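Local coordinates for putative GH105 family protein (Salmonella enterica subsp. enterica serovar Paratyphi A, PDB 3QWT), which is of unproven function but, as a possible GH105 family member with an alpha/alpha toroid, may split unsaturated uronyl units from oligosaccharides left by polysaccharide lyases, at residues A[190-198]-A[237-248]; A[227-235]-A[282-293]. All coordinates share one frame; numbering follows the deposited sequence.

Interaction 1 of 2, residues A[190-198]-A[237-248]; sequences YVEEATYQF and LTIVIPDFLELL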
loop_
_atom_site.group_PDB
_atom_site.type_symbol
_atom_site.label_atom_id
_atom_site.label_comp_id
_atom_site.label_asym_id
_atom_site.label_seq_id
_atom_site.Cartn_x
_atom_site.Cartn_y
_atom_site.Cartn_z
ATOM N N TYR A 190 -15.420 17.307 1.622
ATOM C CA TYR A 190 -16.077 18.146 2.628
ATOM C C TYR A 190 -15.031 18.693 3.591
ATOM O O TYR A 190 -15.079 19.851 4.001
ATOM C CB TYR A 190 -17.104 17.362 3.446
ATOM C CG TYR A 190 -18.298 16.853 2.683
ATOM C CD1 TYR A 190 -18.493 17.158 1.334
ATOM C CD2 TYR A 190 -19.254 16.065 3.327
ATOM C CE1 TYR A 190 -19.610 16.667 0.635
ATOM C CE2 TYR A 190 -20.354 15.566 2.648
ATOM C CZ TYR A 190 -20.535 15.876 1.311
ATOM O OH TYR A 190 -21.650 15.381 0.679
ATOM N N VAL A 191 -14.094 17.834 3.959
ATOM C CA VAL A 191 -13.067 18.207 4.910
ATOM C C VAL A 191 -12.091 19.195 4.284
ATOM O O VAL A 191 -11.613 20.105 4.958
ATOM C CB VAL A 191 -12.303 16.975 5.393
ATOM C CG1 VAL A 191 -11.160 17.393 6.302
ATOM C CG2 VAL A 191 -13.256 16.017 6.105
ATOM N N GLU A 192 -11.799 19.014 2.996
ATOM C CA GLU A 192 -10.897 19.928 2.292
ATOM C C GLU A 192 -11.552 21.312 2.245
ATOM O O GLU A 192 -10.918 22.334 2.533
ATOM C CB GLU A 192 -10.553 19.437 0.868
ATOM C CG GLU A 192 -9.468 18.366 0.801
ATOM C CD GLU A 192 -8.296 18.620 1.770
ATOM O OE1 GLU A 192 -8.292 17.985 2.846
ATOM O OE2 GLU A 192 -7.379 19.432 1.473
ATOM N N GLU A 193 -12.838 21.330 1.918
ATOM C CA GLU A 193 -13.587 22.573 1.874
ATOM C C GLU A 193 -13.536 23.240 3.240
ATOM O O GLU A 193 -13.330 24.450 3.355
ATOM C CB GLU A 193 -15.039 22.295 1.475
ATOM C CG GLU A 193 -15.936 23.519 1.554
ATOM C CD GLU A 193 -15.544 24.629 0.568
ATOM O OE1 GLU A 193 -15.971 25.785 0.767
ATOM O OE2 GLU A 193 -14.829 24.345 -0.416
ATOM N N ALA A 194 -13.731 22.435 4.275
ATOM C CA ALA A 194 -13.763 22.945 5.644
ATOM C C ALA A 194 -12.432 23.618 6.059
ATOM O O ALA A 194 -12.414 24.696 6.640
ATOM C CB ALA A 194 -14.148 21.823 6.610
ATOM N N THR A 195 -11.325 22.968 5.735
ATOM C CA THR A 195 -9.992 23.498 6.001
ATOM C C THR A 195 -9.754 24.783 5.253
ATOM O O THR A 195 -9.228 25.753 5.816
ATOM C CB THR A 195 -8.937 22.495 5.563
ATOM O OG1 THR A 195 -9.196 21.271 6.247
ATOM C CG2 THR A 195 -7.512 22.998 5.906
ATOM N N TYR A 196 -10.134 24.796 3.976
ATOM C CA TYR A 196 -10.010 26.020 3.209
ATOM C C TYR A 196 -10.811 27.147 3.864
ATOM O O TYR A 196 -10.313 28.265 4.015
ATOM C CB TYR A 196 -10.415 25.826 1.759
ATOM C CG TYR A 196 -10.394 27.099 0.962
ATOM C CD1 TYR A 196 -9.192 27.616 0.478
ATOM C CD2 TYR A 196 -11.571 27.808 0.714
ATOM C CE1 TYR A 196 -9.155 28.786 -0.251
ATOM C CE2 TYR A 196 -11.552 28.993 -0.028
ATOM C CZ TYR A 196 -10.331 29.474 -0.503
ATOM O OH TYR A 196 -10.284 30.639 -1.224
ATOM N N GLN A 197 -12.036 26.854 4.281
ATOM C CA GLN A 197 -12.823 27.896 4.916
ATOM C C GLN A 197 -12.093 28.448 6.163
ATOM O O GLN A 197 -12.082 29.658 6.395
ATOM C CB GLN A 197 -14.234 27.411 5.238
ATOM C CG GLN A 197 -15.121 27.244 3.997
ATOM C CD GLN A 197 -15.246 28.542 3.200
ATOM O OE1 GLN A 197 -15.255 29.642 3.775
ATOM N NE2 GLN A 197 -15.325 28.423 1.873
ATOM N N PHE A 198 -11.458 27.567 6.936
ATOM C CA PHE A 198 -10.736 28.000 8.122
ATOM C C PHE A 198 -9.664 29.017 7.730
ATOM O O PHE A 198 -9.650 30.129 8.260
ATOM C CB PHE A 198 -10.079 26.814 8.801
ATOM C CG PHE A 198 -10.325 26.747 10.262
ATOM C CD1 PHE A 198 -11.312 25.911 10.772
ATOM C CD2 PHE A 198 -9.566 27.507 11.139
ATOM C CE1 PHE A 198 -11.540 25.835 12.129
ATOM C CE2 PHE A 198 -9.789 27.442 12.495
ATOM C CZ PHE A 198 -10.781 26.604 12.995
ATOM N N LEU A 237 -14.203 30.422 18.212
ATOM C CA LEU A 237 -12.953 29.921 17.668
ATOM C C LEU A 237 -12.207 29.110 18.684
ATOM O O LEU A 237 -11.628 28.077 18.353
ATOM C CB LEU A 237 -12.079 31.043 17.115
ATOM C CG LEU A 237 -12.321 31.058 15.614
ATOM C CD1 LEU A 237 -12.772 32.432 15.190
ATOM C CD2 LEU A 237 -11.086 30.581 14.853
ATOM N N THR A 238 -12.214 29.583 19.922
ATOM C CA THR A 238 -11.578 28.848 20.990
ATOM C C THR A 238 -12.231 27.482 21.128
ATOM O O THR A 238 -11.615 26.540 21.622
ATOM C CB THR A 238 -11.722 29.574 22.312
ATOM O OG1 THR A 238 -11.771 30.983 22.065
ATOM C CG2 THR A 238 -10.554 29.250 23.192
ATOM N N ILE A 239 -13.493 27.393 20.716
ATOM C CA ILE A 239 -14.228 26.131 20.741
ATOM C C ILE A 239 -13.904 25.274 19.526
ATOM O O ILE A 239 -13.618 24.083 19.659
ATOM C CB ILE A 239 -15.734 26.379 20.741
ATOM C CG1 ILE A 239 -16.184 26.909 22.111
ATOM C CG2 ILE A 239 -16.460 25.101 20.358
ATOM C CD1 ILE A 239 -17.622 27.414 22.163
ATOM N N VAL A 240 -13.939 25.896 18.346
ATOM C CA VAL A 240 -13.875 25.164 17.089
ATOM C C VAL A 240 -12.476 24.648 16.761
ATOM O O VAL A 240 -12.300 23.499 16.351
ATOM C CB VAL A 240 -14.370 26.024 15.917
ATOM C CG1 VAL A 240 -14.004 25.381 14.616
ATOM C CG2 VAL A 240 -15.856 26.198 15.985
ATOM N N ILE A 241 -11.472 25.489 16.930
ATOM C CA ILE A 241 -10.130 25.060 16.571
ATOM C C ILE A 241 -9.756 23.728 17.247
ATOM O O ILE A 241 -9.224 22.823 16.600
ATOM C CB ILE A 241 -9.086 26.146 16.854
ATOM C CG1 ILE A 241 -9.322 27.328 15.907
ATOM C CG2 ILE A 241 -7.668 25.592 16.671
ATOM C CD1 ILE A 241 -8.409 28.517 16.142
ATOM N N PRO A 242 -10.039 23.601 18.545
ATOM C CA PRO A 242 -9.646 22.360 19.205
ATOM C C PRO A 242 -10.492 21.205 18.714
ATOM O O PRO A 242 -9.967 20.107 18.520
ATOM C CB PRO A 242 -9.936 22.648 20.684
ATOM C CG PRO A 242 -9.825 24.119 20.790
ATOM C CD PRO A 242 -10.419 24.639 19.514
ATOM N N ASP A 243 -11.782 21.444 18.498
ATOM C CA ASP A 243 -12.637 20.363 18.017
ATOM C C ASP A 243 -12.292 19.976 16.590
ATOM O O ASP A 243 -12.286 18.799 16.237
ATOM C CB ASP A 243 -14.113 20.728 18.166
ATOM C CG ASP A 243 -14.589 20.623 19.610
ATOM O OD1 ASP A 243 -13.746 20.468 20.523
ATOM O OD2 ASP A 243 -15.800 20.695 19.831
ATOM N N PHE A 244 -11.978 20.979 15.782
ATOM C CA PHE A 244 -11.588 20.751 14.405
ATOM C C PHE A 244 -10.266 19.965 14.366
ATOM O O PHE A 244 -10.133 18.976 13.636
ATOM C CB PHE A 244 -11.485 22.093 13.681
ATOM C CG PHE A 244 -11.270 21.979 12.203
ATOM C CD1 PHE A 244 -12.093 21.198 11.431
ATOM C CD2 PHE A 244 -10.239 22.665 11.591
ATOM C CE1 PHE A 244 -11.892 21.097 10.082
ATOM C CE2 PHE A 244 -10.034 22.570 10.251
ATOM C CZ PHE A 244 -10.865 21.781 9.488
ATOM N N LEU A 245 -9.304 20.382 15.182
ATOM C CA LEU A 245 -8.014 19.710 15.217
ATOM C C LEU A 245 -8.160 18.248 15.595
ATOM O O LEU A 245 -7.468 17.363 15.070
ATOM C CB LEU A 245 -7.092 20.381 16.213
ATOM C CG LEU A 245 -6.467 21.693 15.754
ATOM C CD1 LEU A 245 -5.585 22.233 16.867
ATOM C CD2 LEU A 245 -5.679 21.480 14.477
ATOM N N GLU A 246 -9.060 17.993 16.529
ATOM C CA GLU A 246 -9.254 16.644 17.009
ATOM C C GLU A 246 -9.881 15.802 15.901
ATOM O O GLU A 246 -9.482 14.655 15.692
ATOM C CB GLU A 246 -10.133 16.663 18.260
ATOM C CG GLU A 246 -10.508 15.298 18.793
ATOM C CD GLU A 246 -11.333 15.409 20.071
ATOM O OE1 GLU A 246 -10.781 15.142 21.150
ATOM O OE2 GLU A 246 -12.521 15.791 19.992
ATOM N N LEU A 247 -10.861 16.383 15.204
ATOM C CA LEU A 247 -11.387 15.803 13.985
ATOM C C LEU A 247 -10.288 15.478 12.974
ATOM O O LEU A 247 -10.261 14.381 12.424
ATOM C CB LEU A 247 -12.429 16.709 13.332
ATOM C CG LEU A 247 -13.883 16.307 13.582
ATOM C CD1 LEU A 247 -14.830 17.333 12.989
ATOM C CD2 LEU A 247 -14.162 14.915 13.025
ATOM N N LEU A 248 -9.387 16.426 12.727
ATOM C CA LEU A 248 -8.422 16.260 11.643
ATOM C C LEU A 248 -7.395 15.184 11.964
ATOM O O LEU A 248 -6.913 14.491 11.069
ATOM C CB LEU A 248 -7.716 17.576 11.306
ATOM C CG LEU A 248 -8.513 18.613 10.513
ATOM C CD1 LEU A 248 -7.740 19.931 10.367
ATOM C CD2 LEU A 248 -8.906 18.080 9.176
#

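Interaction 2 of 2, residues A[227-235]-A[282-293]; sequences NARWARGNS and HTLLDDPHSYLE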
loop_
_atom_site.group_PDB
_atom_site.type_symbol
_atom_site.label_atom_id
_atom_site.label_comp_id
_atom_site.label_asym_id
_atom_site.label_seq_id
_atom_site.Cartn_x
_atom_site.Cartn_y
_atom_site.Cartn_z
ATOM N N ASN A 227 -14.776 46.847 13.513
ATOM C CA ASN A 227 -13.558 46.249 14.065
ATOM C C ASN A 227 -13.782 45.791 15.506
ATOM O O ASN A 227 -12.959 46.025 16.384
ATOM C CB ASN A 227 -12.369 47.220 14.000
ATOM C CG ASN A 227 -11.890 47.480 12.576
ATOM O OD1 ASN A 227 -12.520 47.079 11.603
ATOM N ND2 ASN A 227 -10.773 48.166 12.457
ATOM N N ALA A 228 -14.903 45.117 15.731
ATOM C CA ALA A 228 -15.273 44.671 17.064
ATOM C C ALA A 228 -14.550 43.397 17.484
ATOM O O ALA A 228 -14.577 42.381 16.785
ATOM C CB ALA A 228 -16.794 44.479 17.157
ATOM N N ARG A 229 -13.887 43.450 18.630
ATOM C CA ARG A 229 -13.260 42.255 19.149
ATOM C C ARG A 229 -14.264 41.644 20.107
ATOM O O ARG A 229 -14.125 41.713 21.330
ATOM C CB ARG A 229 -11.903 42.566 19.785
ATOM C CG ARG A 229 -10.941 43.160 18.774
ATOM C CD ARG A 229 -9.570 43.481 19.363
ATOM N NE ARG A 229 -8.678 44.009 18.334
ATOM C CZ ARG A 229 -8.526 45.307 18.078
ATOM N NH1 ARG A 229 -9.197 46.196 18.781
ATOM N NH2 ARG A 229 -7.703 45.719 17.121
ATOM N N TRP A 230 -15.290 41.050 19.516
ATOM C CA TRP A 230 -16.473 40.636 20.260
ATOM C C TRP A 230 -16.255 39.294 20.943
ATOM O O TRP A 230 -15.712 38.363 20.352
ATOM C CB TRP A 230 -17.679 40.607 19.328
ATOM C CG TRP A 230 -18.936 40.095 19.938
ATOM C CD1 TRP A 230 -19.538 40.560 21.058
ATOM C CD2 TRP A 230 -19.775 39.043 19.433
ATOM N NE1 TRP A 230 -20.688 39.852 21.300
ATOM C CE2 TRP A 230 -20.861 38.919 20.314
ATOM C CE3 TRP A 230 -19.703 38.189 18.326
ATOM C CZ2 TRP A 230 -21.876 37.976 20.133
ATOM C CZ3 TRP A 230 -20.720 37.243 18.139
ATOM C CH2 TRP A 230 -21.784 37.144 19.040
ATOM N N ALA A 231 -16.672 39.209 22.199
ATOM C CA ALA A 231 -16.384 38.040 23.024
ATOM C C ALA A 231 -16.971 36.734 22.479
ATOM O O ALA A 231 -16.229 35.819 22.113
ATOM C CB ALA A 231 -16.848 38.276 24.461
ATOM N N ARG A 232 -18.293 36.627 22.440
ATOM C CA ARG A 232 -18.899 35.370 22.005
ATOM C C ARG A 232 -18.299 34.871 20.673
ATOM O O ARG A 232 -17.966 33.694 20.536
ATOM C CB ARG A 232 -20.436 35.446 21.966
ATOM C CG ARG A 232 -21.051 34.126 21.447
ATOM C CD ARG A 232 -22.400 33.787 22.072
ATOM N NE ARG A 232 -23.446 34.723 21.672
ATOM C CZ ARG A 232 -24.031 35.582 22.497
ATOM N NH1 ARG A 232 -24.967 36.396 22.043
ATOM N NH2 ARG A 232 -23.686 35.620 23.777
ATOM N N GLY A 233 -18.131 35.776 19.713
ATOM C CA GLY A 233 -17.587 35.422 18.416
ATOM C C GLY A 233 -16.226 34.758 18.512
ATOM O O GLY A 233 -15.969 33.733 17.859
ATOM N N ASN A 234 -15.348 35.356 19.318
ATOM C CA ASN A 234 -14.011 34.818 19.549
ATOM C C ASN A 234 -14.071 33.435 20.179
ATOM O O ASN A 234 -13.268 32.537 19.873
ATOM C CB ASN A 234 -13.223 35.758 20.463
ATOM C CG ASN A 234 -12.539 36.855 19.695
ATOM O OD1 ASN A 234 -11.355 36.741 19.332
ATOM N ND2 ASN A 234 -13.280 37.925 19.417
ATOM N N SER A 235 -15.010 33.318 21.102
ATOM C CA SER A 235 -15.333 32.095 21.788
ATOM C C SER A 235 -15.553 30.963 20.769
ATOM O O SER A 235 -15.069 29.845 20.958
ATOM C CB SER A 235 -16.596 32.363 22.627
ATOM O OG SER A 235 -17.111 31.217 23.271
ATOM N N HIS A 282 -14.951 40.531 29.188
ATOM C CA HIS A 282 -15.812 41.619 28.722
ATOM C C HIS A 282 -16.387 41.370 27.313
ATOM O O HIS A 282 -15.708 40.823 26.434
ATOM C CB HIS A 282 -15.056 42.946 28.769
ATOM C CG HIS A 282 -14.560 43.310 30.133
ATOM N ND1 HIS A 282 -15.351 43.950 31.069
ATOM C CD2 HIS A 282 -13.352 43.136 30.722
ATOM C CE1 HIS A 282 -14.651 44.152 32.170
ATOM N NE2 HIS A 282 -13.433 43.672 31.984
ATOM N N THR A 283 -17.640 41.776 27.111
ATOM C CA THR A 283 -18.361 41.485 25.873
ATOM C C THR A 283 -17.686 42.153 24.678
ATOM O O THR A 283 -17.725 41.639 23.554
ATOM C CB THR A 283 -19.854 41.864 25.967
ATOM O OG1 THR A 283 -20.576 41.212 24.920
ATOM C CG2 THR A 283 -20.051 43.372 25.861
ATOM N N LEU A 284 -17.069 43.304 24.921
ATOM C CA LEU A 284 -16.018 43.778 24.032
ATOM C C LEU A 284 -14.736 43.526 24.786
ATOM O O LEU A 284 -14.468 44.183 25.799
ATOM C CB LEU A 284 -16.162 45.253 23.708
ATOM C CG LEU A 284 -16.808 45.686 22.393
ATOM C CD1 LEU A 284 -17.225 44.510 21.536
ATOM C CD2 LEU A 284 -17.976 46.624 22.663
ATOM N N LEU A 285 -13.957 42.564 24.294
ATOM C CA LEU A 285 -12.849 41.991 25.046
ATOM C C LEU A 285 -11.808 43.010 25.460
ATOM O O LEU A 285 -11.164 42.842 26.488
ATOM C CB LEU A 285 -12.161 40.878 24.256
ATOM C CG LEU A 285 -12.961 39.599 23.973
ATOM C CD1 LEU A 285 -12.198 38.688 22.962
ATOM C CD2 LEU A 285 -13.284 38.845 25.268
ATOM N N ASP A 286 -11.616 44.037 24.636
ATOM C CA ASP A 286 -10.612 45.070 24.899
ATOM C C ASP A 286 -11.244 46.351 25.477
ATOM O O ASP A 286 -10.635 47.423 25.465
ATOM C CB ASP A 286 -9.801 45.369 23.629
ATOM C CG ASP A 286 -10.668 45.856 22.470
ATOM O OD1 ASP A 286 -11.890 45.577 22.453
ATOM O OD2 ASP A 286 -10.119 46.518 21.568
ATOM N N ASP A 287 -12.467 46.223 25.988
ATOM C CA ASP A 287 -13.181 47.336 26.614
ATOM C C ASP A 287 -13.598 46.956 28.043
ATOM O O ASP A 287 -14.681 46.422 28.262
ATOM C CB ASP A 287 -14.406 47.732 25.775
ATOM C CG ASP A 287 -15.120 48.966 26.317
ATOM O OD1 ASP A 287 -14.835 49.357 27.470
ATOM O OD2 ASP A 287 -15.973 49.540 25.598
ATOM N N PRO A 288 -12.734 47.246 29.022
ATOM C CA PRO A 288 -12.919 46.859 30.421
ATOM C C PRO A 288 -14.205 47.433 30.989
ATOM O O PRO A 288 -14.583 47.086 32.103
ATOM C CB PRO A 288 -11.747 47.538 31.124
ATOM C CG PRO A 288 -10.764 47.819 30.055
ATOM C CD PRO A 288 -11.568 48.121 28.847
ATOM N N HIS A 289 -14.867 48.307 30.244
ATOM C CA HIS A 289 -16.120 48.865 30.732
ATOM C C HIS A 289 -17.359 48.223 30.097
ATOM O O HIS A 289 -18.486 48.592 30.452
ATOM C CB HIS A 289 -16.140 50.396 30.588
ATOM C CG HIS A 289 -16.546 50.884 29.229
ATOM N ND1 HIS A 289 -17.680 50.439 28.581
ATOM C CD2 HIS A 289 -15.978 51.796 28.404
ATOM C CE1 HIS A 289 -17.785 51.045 27.412
ATOM N NE2 HIS A 289 -16.765 51.875 27.280
ATOM N N SER A 290 -17.157 47.280 29.166
ATOM C CA SER A 290 -18.269 46.515 28.609
ATOM C C SER A 290 -18.759 45.688 29.749
ATOM O O SER A 290 -17.990 45.384 30.653
ATOM C CB SER A 290 -17.833 45.517 27.523
ATOM O OG SER A 290 -16.653 45.909 26.871
ATOM N N TYR A 291 -20.020 45.284 29.706
ATOM C CA TYR A 291 -20.458 44.297 30.671
ATOM C C TYR A 291 -19.714 42.982 30.425
ATOM O O TYR A 291 -19.269 42.699 29.312
ATOM C CB TYR A 291 -21.984 44.116 30.671
ATOM C CG TYR A 291 -22.662 43.757 29.354
ATOM C CD1 TYR A 291 -22.666 42.450 28.881
ATOM C CD2 TYR A 291 -23.362 44.716 28.621
ATOM C CE1 TYR A 291 -23.320 42.110 27.698
ATOM C CE2 TYR A 291 -24.016 44.388 27.436
ATOM C CZ TYR A 291 -23.988 43.083 26.982
ATOM O OH TYR A 291 -24.628 42.748 25.814
ATOM N N LEU A 292 -19.533 42.209 31.485
ATOM C CA LEU A 292 -18.990 40.872 31.362
ATOM C C LEU A 292 -20.035 39.991 30.676
ATOM O O LEU A 292 -21.230 40.235 30.804
ATOM C CB LEU A 292 -18.655 40.333 32.748
ATOM C CG LEU A 292 -17.640 41.189 33.502
ATOM C CD1 LEU A 292 -17.559 40.757 34.940
ATOM C CD2 LEU A 292 -16.281 41.093 32.831
ATOM N N GLU A 293 -19.595 38.980 29.933
ATOM C CA GLU A 293 -20.544 38.117 29.256
ATOM C C GLU A 293 -20.203 36.645 29.489
ATOM O O GLU A 293 -19.132 36.149 29.103
ATOM C CB GLU A 293 -20.618 38.476 27.771
ATOM C CG GLU A 293 -21.905 38.059 27.076
ATOM C CD GLU A 293 -21.964 36.562 26.800
ATOM O OE1 GLU A 293 -23.030 35.949 26.993
ATOM O OE2 GLU A 293 -20.942 35.999 26.383
HETATM O O HOH W 1 -13.292 45.468 20.396
#

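Interaction 1 of 2, residues A[190-198]-A[237-248]
Phe244 sends its ring out toward helix 188-205 by holding CG anti to its own backbone N (chi1 -172°), while in Phe198 a first torsion of -131°, off the usual staggered positions, lays the ring across to the other helix beside that of Phe244. The two rings end up almost parallel, with planes 6° apart, but slid past each other so that they barely overlap; CD1 of Phe198 lies 3.5 Å from CD2 of Phe244. The slide carries the far end of the Phe198 ring to the opposite helix. There its CZ presses edge-on against CG1 of Ile241 at 3.3 Å, and its CE1 meets Val240 CG1 at 3.5 Å, also near the ring plane. Leu237 CD2 approaches obliquely. Phe198 is thus a knob in a hole of Leu237, Val240, Ile241 and Phe244, and a long, flat residue suits a place where the segment axes stay 12.3 Å apart.

One turn earlier in helix 188-205, Thr195 brings OG1 to the edge of the Phe244 ring, 3.7 Å from CZ. The hydroxyl also bonds back to Val191 O, which takes Thr195 N from the other face of the carbonyl plane, so threonine can sit in this apolar layer with its oxygen satisfied. Val191 CG1 meets Leu248 CD2 at 3.7 Å, closing that end with branched aliphatic groups. Leu260 of helix 255-272 touches both phenylalanines, and away from helix 231-248 Glu193 forms a salt bridge with Arg258 of a second subunit. Successive helices running roughly antiparallel, joined by buried apolar side chains, are what build an alpha/alpha toroid.

Interaction 2 of 2, residues A[227-235]-A[282-293]
Leu285 N donates to Arg229 O at 3.1 Å and nearly straight (167°), and Ala231 N donates to Thr283 O at 3.0 Å. These two bonds flank Trp230 and Leu284, which form a single beta bridge. Next to the bridge, Leu285 forks: CD2 rests on Ala231 CB, whose small methyl admits the loop backbone closely, and CD1 lies against the amide of Asn234. At the solvent side, Arg229 NH1 makes a salt bridge to Asp286 OD2 at 3.0 Å from above the carboxylate plane, the two flat groups being steeply inclined. A water joins Arg229 N to Asp286 OD1, and Asp207 takes the NH2 of the same arginine.

The bridge sits where the chain enters a helix, in the inter-helix loops at one end of the toroid. Trp230 is the N-cap residue of helix 231-248, and Asn234 ND2 bonds back to Trp230 O at 2.6 Å, fixing its amide beside Leu285. The Trp230 ring has Gly233 N and Arg232 CB over one face, a close approach eased by the lack of a glycine side chain. Arg232, bent at chi2 and chi3, forms a salt bridge with Glu293 through its guanidinium edge, NH2 to OE1 at 3.3 Å. Ser295 OG bonds both these atoms; Ser342 adds its OG to NH2 and its N to OE1. Glu293 in turn is the N-cap of helix 294-309, its OE2 accepting from Ala296 N.

In the fold
Both interactions draw on helix 231-248: interaction 2 holds its N-terminal start against the loop 282-293, and interaction 1 packs residues 237-248 of it against helix 188-205. Their centres lie about 23 Å apart, and their segments meet only through the continuous chain. Common neighbours tie the two regions: Gln267 bonds both Asn234 O and Thr238 OG1, and Trp213 meets Asn234 through its backbone N and also touches Leu237. No catalytic residue is established here. Glycerol, probably from the crystallisation liquor, lies about 6 Å from the Trp230 side chain, which may mark a pocket near interaction 2; glycerol also bonds Glu246 in segment 237-248. Interaction 1 itself is a buried apolar contact between two helices of the toroid.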